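Side-chain contacts in probable enoyl-CoA hydratase/isomerase (Pseudomonas aeruginosa, PDB 7BOR), which binds coenzyme A in a crotonase-type fold and probably acts as an enoyl-CoA isomerase, shifting the double bond of delta(3)-enoyl-CoA substrates: residues Asn25-Thr28 against Arg29-Ser33; Gly82-Met85 against Ser86-Glu90. One frame throughout, in Å; residues are numbered along the deposited sequence.

Contact 1: Asn25-Thr28 against Arg29-Ser33; sequences NALT and RAMYS. With COA (coenzyme A), chain C.
The side chains of L27 and Y32 cross at about a right angle. L27 CB sits over one face of the Y32 ring, 4.0 Å from the centroid, a CH-pi contact. Its CD1 continues toward the phenol end and approaches Y32 OH at 3.6 Å. The other branch, CD2, meets the methyl CE of M31 at 3.7 Å. M31 also runs nearly perpendicular to L27. The M31 chain is extended as far as the sulfur and then bends at chi3 (79°), which turns CE toward CD2 of L27. T28 is the N-cap of helix 29-44. Its OG1 accepts from M31 N at 3.2 Å, and T28 and M31 form a capping box. The hydroxyl is set for this by chi1 of 70°, between the backbone N and the carbonyl carbon. In return, T28 N points almost straight at M31 SD over 3.5 Å, a weak hydrogen bond at 176°. T28 O takes Y32 N at 3.0 Å and opens the helical bonding. D68 accepts from R29 N, another amide of this first turn. This loop joins strand 13-18 of the crotonase sheet to helix 29-44 and borders the coenzyme A pocket at A26. A26 CB packs against C6A of the coenzyme A adenine at 3.5 Å. The phenol end of Y32 is hydrogen-bonded to N64 of the CoA site, and I106 touches L27 and Y32.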
ATOM      1  N   ASN A  25      -9.146  -9.127   3.401  1.00 35.98           N
ATOM      2  CA  ASN A  25      -8.789  -7.785   3.848  1.00 36.14           C
ATOM      3  C   ASN A  25      -9.061  -6.704   2.796  1.00 34.33           C
ATOM      4  O   ASN A  25      -8.356  -5.677   2.748  1.00 33.31           O
ATOM      5  CB  ASN A  25      -7.317  -7.728   4.310  1.00 35.88           C
ATOM      6  CG  ASN A  25      -7.086  -8.484   5.638  1.00 43.02           C
ATOM      7  OD1 ASN A  25      -8.004  -8.664   6.430  1.00 36.32           O
ATOM      8  ND2 ASN A  25      -5.849  -8.919   5.872  1.00 40.06           N
ATOM      9  N   ALA A  26     -10.095  -6.903   1.983  1.00 35.15           N
ATOM     10  CA  ALA A  26     -10.484  -5.905   0.982  1.00 36.91           C
ATOM     11  C   ALA A  26     -10.828  -4.596   1.665  1.00 35.32           C
ATOM     12  O   ALA A  26     -11.515  -4.584   2.688  1.00 39.30           O
ATOM     13  CB  ALA A  26     -11.658  -6.413   0.156  1.00 36.62           C
ATOM     14  N   LEU A  27     -10.311  -3.497   1.133  1.00 34.76           N
ATOM     15  CA  LEU A  27     -10.334  -2.229   1.849  1.00 35.75           C
ATOM     16  C   LEU A  27     -11.590  -1.416   1.532  1.00 37.78           C
ATOM     17  O   LEU A  27     -11.759  -0.935   0.402  1.00 32.70           O
ATOM     18  CB  LEU A  27      -9.099  -1.406   1.499  1.00 33.74           C
ATOM     19  CG  LEU A  27      -7.747  -2.058   1.812  1.00 32.54           C
ATOM     20  CD1 LEU A  27      -6.685  -1.283   1.131  1.00 34.35           C
ATOM     21  CD2 LEU A  27      -7.582  -2.001   3.283  1.00 30.26           C
ATOM     22  N   THR A  28     -12.394  -1.177   2.564  1.00 39.85           N
ATOM     23  CA  THR A  28     -13.611  -0.367   2.512  1.00 40.04           C
ATOM     24  C   THR A  28     -13.352   1.108   2.835  1.00 42.47           C
ATOM     25  O   THR A  28     -12.284   1.495   3.316  1.00 41.09           O
ATOM     26  CB  THR A  28     -14.639  -0.910   3.497  1.00 39.52           C
ATOM     27  OG1 THR A  28     -14.166  -0.636   4.821  1.00 41.20           O
ATOM     28  CG2 THR A  28     -14.848  -2.417   3.269  1.00 35.53           C
ATOM     29  N   ARG A  29     -14.352   1.951   2.541  1.00 36.32           N
ATOM     30  CA  ARG A  29     -14.209   3.380   2.833  1.00 43.02           C
ATOM     31  C   ARG A  29     -13.911   3.613   4.313  1.00 39.58           C
ATOM     32  O   ARG A  29     -13.159   4.523   4.670  1.00 37.55           O
ATOM     33  CB  ARG A  29     -15.484   4.127   2.414  1.00 38.95           C
ATOM     34  CG  ARG A  29     -15.721   4.286   0.892  1.00 43.75           C
ATOM     35  CD  ARG A  29     -17.059   5.025   0.603  1.00 49.65           C
ATOM     36  NE  ARG A  29     -18.232   4.230   1.015  1.00 53.31           N
ATOM     37  CZ  ARG A  29     -19.035   3.558   0.180  1.00 57.05           C
ATOM     38  NH1 ARG A  29     -18.818   3.589  -1.134  1.00 55.30           N
ATOM     39  NH2 ARG A  29     -20.075   2.855   0.655  1.00 57.61           N
ATOM     40  N   ALA A  30     -14.494   2.798   5.192  1.00 41.90           N
ATOM     41  CA  ALA A  30     -14.287   2.975   6.624  1.00 45.33           C
ATOM     42  C   ALA A  30     -12.897   2.493   7.054  1.00 42.38           C
ATOM     43  O   ALA A  30     -12.317   3.018   8.017  1.00 40.83           O
ATOM     44  CB  ALA A  30     -15.389   2.234   7.398  1.00 45.08           C
ATOM     45  N   MET A  31     -12.326   1.536   6.330  1.00 41.17           N
ATOM     46  CA  MET A  31     -10.958   1.123   6.628  1.00 39.62           C
ATOM     47  C   MET A  31      -9.975   2.175   6.182  1.00 38.46           C
ATOM     48  O   MET A  31      -9.073   2.550   6.942  1.00 41.34           O
ATOM     49  CB  MET A  31     -10.681  -0.214   5.969  1.00 39.60           C
ATOM     50  CG  MET A  31     -11.425  -1.351   6.662  1.00 39.11           C
ATOM     51  SD  MET A  31     -11.598  -2.754   5.592  1.00 34.55           S
ATOM     52  CE  MET A  31      -9.940  -3.467   5.766  1.00 39.82           C
ATOM     53  N   TYR A  32     -10.175   2.722   4.980  1.00 32.69           N
ATOM     54  CA  TYR A  32      -9.306   3.787   4.521  1.00 33.19           C
ATOM     55  C   TYR A  32      -9.350   4.970   5.474  1.00 39.20           C
ATOM     56  O   TYR A  32      -8.334   5.650   5.699  1.00 34.90           O
ATOM     57  CB  TYR A  32      -9.739   4.242   3.135  1.00 39.41           C
ATOM     58  CG  TYR A  32      -9.409   3.329   2.004  1.00 35.09           C
ATOM     59  CD1 TYR A  32      -8.096   3.008   1.734  1.00 37.96           C
ATOM     60  CD2 TYR A  32     -10.389   2.861   1.146  1.00 35.65           C
ATOM     61  CE1 TYR A  32      -7.755   2.206   0.652  1.00 33.89           C
ATOM     62  CE2 TYR A  32     -10.056   2.055   0.065  1.00 37.35           C
ATOM     63  CZ  TYR A  32      -8.716   1.735  -0.165  1.00 33.31           C
ATOM     64  OH  TYR A  32      -8.329   0.970  -1.222  1.00 33.77           O
ATOM     65  N   SER A  33     -10.556   5.298   5.960  1.00 41.66           N
ATOM     66  CA  SER A  33     -10.719   6.446   6.842  1.00 43.77           C
ATOM     67  C   SER A  33     -10.013   6.211   8.173  1.00 39.30           C
ATOM     68  O   SER A  33      -9.307   7.103   8.658  1.00 42.59           O
ATOM     69  CB  SER A  33     -12.217   6.743   7.026  1.00 42.96           C
ATOM     70  OG  SER A  33     -12.749   7.333   5.838  1.00 45.61           O
TER
HETATM   71  N1A COA C 301     -13.473  -6.722  -3.148  1.00 39.74           N
HETATM   72  C2A COA C 301     -14.652  -7.258  -2.723  1.00 46.38           C
HETATM   73  N3A COA C 301     -14.732  -8.551  -2.289  1.00 42.56           N
HETATM   74  C4A COA C 301     -13.592  -9.262  -2.282  1.00 50.01           C
HETATM   75  C5A COA C 301     -12.413  -8.751  -2.693  1.00 47.55           C
HETATM   76  C6A COA C 301     -12.359  -7.448  -3.141  1.00 40.25           C
HETATM   77  N6A COA C 301     -11.169  -6.723  -3.610  1.00 38.35           N
HETATM   78  N7A COA C 301     -11.448  -9.706  -2.580  1.00 46.91           N
HETATM   79  C8A COA C 301     -12.017 -10.833  -2.100  1.00 52.42           C
HETATM   80  N9A COA C 301     -13.300 -10.519  -1.953  1.00 50.98           N
HETATM   81  C1B COA C 301     -14.205 -11.538  -1.383  1.00 54.33           C
HETATM   82  C2B COA C 301     -14.781 -12.597  -2.458  1.00 56.91           C
HETATM   83  O2B COA C 301     -15.812 -11.909  -3.272  1.00 53.67           O
HETATM   84  C3B COA C 301     -15.216 -13.518  -1.644  1.00 58.38           C
HETATM   85  O3B COA C 301     -16.495 -13.099  -1.010  1.00 60.63           O
HETATM   86  P3B COA C 301     -17.550 -14.167  -0.389  1.00 68.58           P
HETATM   87  O7A COA C 301     -16.837 -15.274   0.360  1.00 68.59           O
HETATM   88  O8A COA C 301     -18.339 -14.724  -1.542  1.00 60.32           O
HETATM   89  O9A COA C 301     -18.413 -13.418   0.582  1.00 66.88           O
HETATM   90  C4B COA C 301     -14.206 -13.615  -0.474  1.00 53.87           C
HETATM   91  O4B COA C 301     -13.619 -12.190  -0.403  1.00 56.24           O
HETATM   92  C5B COA C 301     -13.167 -14.554  -0.667  1.00 53.87           C
HETATM   93  O5B COA C 301     -12.444 -14.082  -1.759  1.00 53.17           O
HETATM   94  P1A COA C 301     -11.950 -15.150  -2.893  1.00 56.63           P
HETATM   95  O1A COA C 301     -11.608 -14.463  -4.200  1.00 55.96           O
HETATM   96  O2A COA C 301     -12.952 -16.247  -3.171  1.00 58.78           O
HETATM   97  O3A COA C 301     -10.625 -15.856  -2.215  1.00 57.37           O
HETATM   98  P2A COA C 301      -9.439 -16.375  -3.238  1.00 55.48           P
HETATM   99  O4A COA C 301      -8.429 -17.146  -2.394  1.00 51.06           O
HETATM  100  O5A COA C 301     -10.151 -17.177  -4.285  1.00 54.72           O
HETATM  101  O6A COA C 301      -8.738 -15.099  -4.041  1.00 46.27           O
HETATM  102  CBP COA C 301      -7.587 -13.014  -4.315  1.00 47.46           C
HETATM  103  CCP COA C 301      -7.856 -14.212  -3.334  1.00 49.84           C
HETATM  104  CDP COA C 301      -7.026 -11.793  -3.503  1.00 40.58           C
HETATM  105  CEP COA C 301      -6.563 -13.426  -5.403  1.00 42.18           C
HETATM  106  CAP COA C 301      -8.986 -12.751  -4.959  1.00 46.66           C
HETATM  107  OAP COA C 301      -9.892 -12.559  -3.916  1.00 44.37           O
HETATM  108  C9P COA C 301      -9.021 -11.496  -5.830  1.00 50.46           C
HETATM  109  O9P COA C 301      -8.526 -11.458  -6.918  1.00 50.98           O
HETATM  110  N8P COA C 301      -9.736 -10.342  -5.244  1.00 47.67           N
HETATM  111  C7P COA C 301      -9.847  -9.064  -5.950  1.00 46.83           C
HETATM  112  C6P COA C 301      -8.440  -8.457  -6.237  1.00 41.58           C
HETATM  113  C5P COA C 301      -8.712  -7.098  -6.959  1.00 40.81           C
HETATM  114  O5P COA C 301      -9.055  -7.038  -8.088  1.00 38.19           O
HETATM  115  N4P COA C 301      -8.518  -5.884  -6.187  1.00 39.72           N
HETATM  116  C3P COA C 301      -8.805  -4.607  -6.791  1.00 44.58           C
HETATM  117  C2P COA C 301      -7.669  -4.174  -7.681  1.00 43.39           C
HETATM  118  S1P COA C 301      -8.209  -2.564  -8.301  1.00 57.94           S

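Contact 2: Gly82-Met85 against Ser86-Glu90; sequences GRFM and SALLE
F84 and L88 lie side by side on helix 80-90, one turn apart, and point the same way. The ring tip CZ of F84 meets the CD2 branch of L88 at 3.9 Å, an oblique approach. F84 has CG anti to its N (chi1 166°), and L88 has the same choice (-176°), which accounts for the shared direction. Beneath them, L88 N bonds to F84 O at 2.9 Å, almost straight at 176°. The flanking amides follow the same alpha-helical i to i+4 pattern. S86 N donates to G82 O at 3.0 Å, and A87 N donates to R83 O at 2.9 Å. L89 N reaches M85 O at 2.9 Å. The CB atoms of A87 and L89 lie close to these carbonyls, A87 CB 3.2 Å from R83 O and L89 CB 3.2 Å from M85 O. Farther out, this helix of the crotonase-like domain touches both helix 29-44 and helix 200-233. M35 and L39 of helix 29-44 cover F84, L39 also touches A87 and L88, and F138 packs on M85 and L88. L89 is packed against I215, L218 and I222 of helix 200-233, and E90 makes a salt bridge to R219 there. Across the contact, cohesion thus comes chiefly from backbone hydrogen bonds, with one apolar side-chain contact. Toward the neighbouring helices it is mainly hydrophobic, with one charged tie.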
ATOM      1  N   GLY A  82      -8.412   8.409  -1.322  1.00 35.25           N
ATOM      2  CA  GLY A  82      -7.514   9.511  -1.581  1.00 34.52           C
ATOM      3  C   GLY A  82      -6.881  10.069  -0.323  1.00 34.71           C
ATOM      4  O   GLY A  82      -5.713  10.475  -0.333  1.00 33.61           O
ATOM      5  N   ARG A  83      -7.639  10.110   0.774  1.00 35.84           N
ATOM      6  CA  ARG A  83      -7.094  10.612   2.036  1.00 36.02           C
ATOM      7  C   ARG A  83      -6.105   9.615   2.629  1.00 36.88           C
ATOM      8  O   ARG A  83      -5.082  10.019   3.210  1.00 36.04           O
ATOM      9  CB  ARG A  83      -8.225  10.909   3.029  1.00 40.45           C
ATOM     10  CG  ARG A  83      -9.033  12.160   2.646  1.00 35.10           C
ATOM     11  CD  ARG A  83     -10.117  12.563   3.677  1.00 39.09           C
ATOM     12  NE  ARG A  83     -11.288  11.696   3.721  1.00 42.20           N
ATOM     13  CZ  ARG A  83     -12.326  11.808   2.903  1.00 42.16           C
ATOM     14  NH1 ARG A  83     -12.318  12.741   1.978  1.00 41.97           N
ATOM     15  NH2 ARG A  83     -13.374  11.001   3.024  1.00 39.92           N
ATOM     16  N   PHE A  84      -6.374   8.307   2.471  1.00 34.83           N
ATOM     17  CA  PHE A  84      -5.375   7.328   2.892  1.00 37.21           C
ATOM     18  C   PHE A  84      -4.095   7.484   2.072  1.00 34.15           C
ATOM     19  O   PHE A  84      -2.995   7.533   2.631  1.00 34.82           O
ATOM     20  CB  PHE A  84      -5.886   5.906   2.776  1.00 38.39           C
ATOM     21  CG  PHE A  84      -4.785   4.893   2.884  1.00 40.19           C
ATOM     22  CD1 PHE A  84      -4.105   4.727   4.093  1.00 38.34           C
ATOM     23  CD2 PHE A  84      -4.407   4.137   1.781  1.00 39.63           C
ATOM     24  CE1 PHE A  84      -3.081   3.812   4.204  1.00 30.97           C
ATOM     25  CE2 PHE A  84      -3.373   3.187   1.880  1.00 35.10           C
ATOM     26  CZ  PHE A  84      -2.709   3.035   3.088  1.00 39.19           C
ATOM     27  N   MET A  85      -4.224   7.623   0.749  1.00 33.70           N
ATOM     28  CA  MET A  85      -3.031   7.769  -0.091  1.00 32.05           C
ATOM     29  C   MET A  85      -2.209   8.980   0.312  1.00 38.14           C
ATOM     30  O   MET A  85      -0.969   8.913   0.401  1.00 31.59           O
ATOM     31  CB  MET A  85      -3.419   7.885  -1.571  1.00 36.83           C
ATOM     32  CG  MET A  85      -3.833   6.566  -2.235  1.00 37.84           C
ATOM     33  SD  MET A  85      -4.193   6.791  -4.005  1.00 39.15           S
ATOM     34  CE  MET A  85      -5.915   6.507  -3.939  1.00 34.32           C
ATOM     35  N   SER A  86      -2.881  10.119   0.505  1.00 32.50           N
ATOM     36  CA  SER A  86      -2.182  11.347   0.831  1.00 35.44           C
ATOM     37  C   SER A  86      -1.510  11.210   2.174  1.00 31.04           C
ATOM     38  O   SER A  86      -0.365  11.628   2.354  1.00 36.48           O
ATOM     39  CB  SER A  86      -3.167  12.531   0.872  1.00 32.10           C
ATOM     40  OG  SER A  86      -2.532  13.778   0.603  1.00 41.08           O
ATOM     41  N   ALA A  87      -2.232  10.644   3.136  1.00 31.52           N
ATOM     42  CA  ALA A  87      -1.680  10.463   4.478  1.00 37.21           C
ATOM     43  C   ALA A  87      -0.415   9.585   4.464  1.00 33.58           C
ATOM     44  O   ALA A  87       0.609   9.953   5.044  1.00 33.84           O
ATOM     45  CB  ALA A  87      -2.739   9.864   5.406  1.00 33.78           C
ATOM     46  N   LEU A  88      -0.459   8.425   3.818  1.00 34.29           N
ATOM     47  CA  LEU A  88       0.751   7.594   3.774  1.00 35.94           C
ATOM     48  C   LEU A  88       1.871   8.287   2.999  1.00 33.52           C
ATOM     49  O   LEU A  88       3.006   8.420   3.479  1.00 32.88           O
ATOM     50  CB  LEU A  88       0.421   6.259   3.164  1.00 33.06           C
ATOM     51  CG  LEU A  88       1.529   5.200   3.114  1.00 35.71           C
ATOM     52  CD1 LEU A  88       1.986   4.829   4.474  1.00 31.02           C
ATOM     53  CD2 LEU A  88       0.944   4.013   2.356  1.00 31.95           C
ATOM     54  N   LEU A  89       1.556   8.796   1.816  1.00 36.30           N
ATOM     55  CA  LEU A  89       2.568   9.489   1.029  1.00 34.11           C
ATOM     56  C   LEU A  89       3.274  10.566   1.847  1.00 38.26           C
ATOM     57  O   LEU A  89       4.508  10.710   1.793  1.00 36.59           O
ATOM     58  CB  LEU A  89       1.895  10.081  -0.204  1.00 38.41           C
ATOM     59  CG  LEU A  89       2.726  10.998  -1.070  1.00 37.76           C
ATOM     60  CD1 LEU A  89       3.839  10.174  -1.764  1.00 39.32           C
ATOM     61  CD2 LEU A  89       1.829  11.670  -2.056  1.00 42.66           C
ATOM     62  N   GLU A  90       2.516  11.328   2.623  1.00 34.11           N
ATOM     63  CA  GLU A  90       3.097  12.446   3.359  1.00 40.75           C
ATOM     64  C   GLU A  90       3.542  12.044   4.762  1.00 34.74           C
ATOM     65  O   GLU A  90       4.053  12.890   5.503  1.00 36.28           O
ATOM     66  CB  GLU A  90       2.087  13.616   3.417  1.00 35.98           C
ATOM     67  CG  GLU A  90       1.467  13.965   2.064  1.00 38.92           C
ATOM     68  CD  GLU A  90       2.365  14.873   1.237  1.00 43.75           C
ATOM     69  OE1 GLU A  90       3.438  15.225   1.750  1.00 49.85           O
ATOM     70  OE2 GLU A  90       2.005  15.261   0.100  1.00 49.55           O
TER

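In the fold
Both contacts are largely buried, and their centres are about 13 Å apart. They meet where CD1 of Y32 packs on CB of F84 at 3.8 Å, so helix 29-44 and helix 80-90 lie against each other. Contact 1 holds a loop and the start of a helix beside the coenzyme A pocket. Its chemistry is mixed, with a hydroxyl cap, a weak bond to sulfur and a CH-pi contact. Contact 2 lies within one helix, farther from the ligand. It relies on regular backbone bonding, its apolar packing being mainly onto other helices, while R83 and S86 are exposed. In contact 1 A30 is exposed and T28, R29 and S33 are partly so.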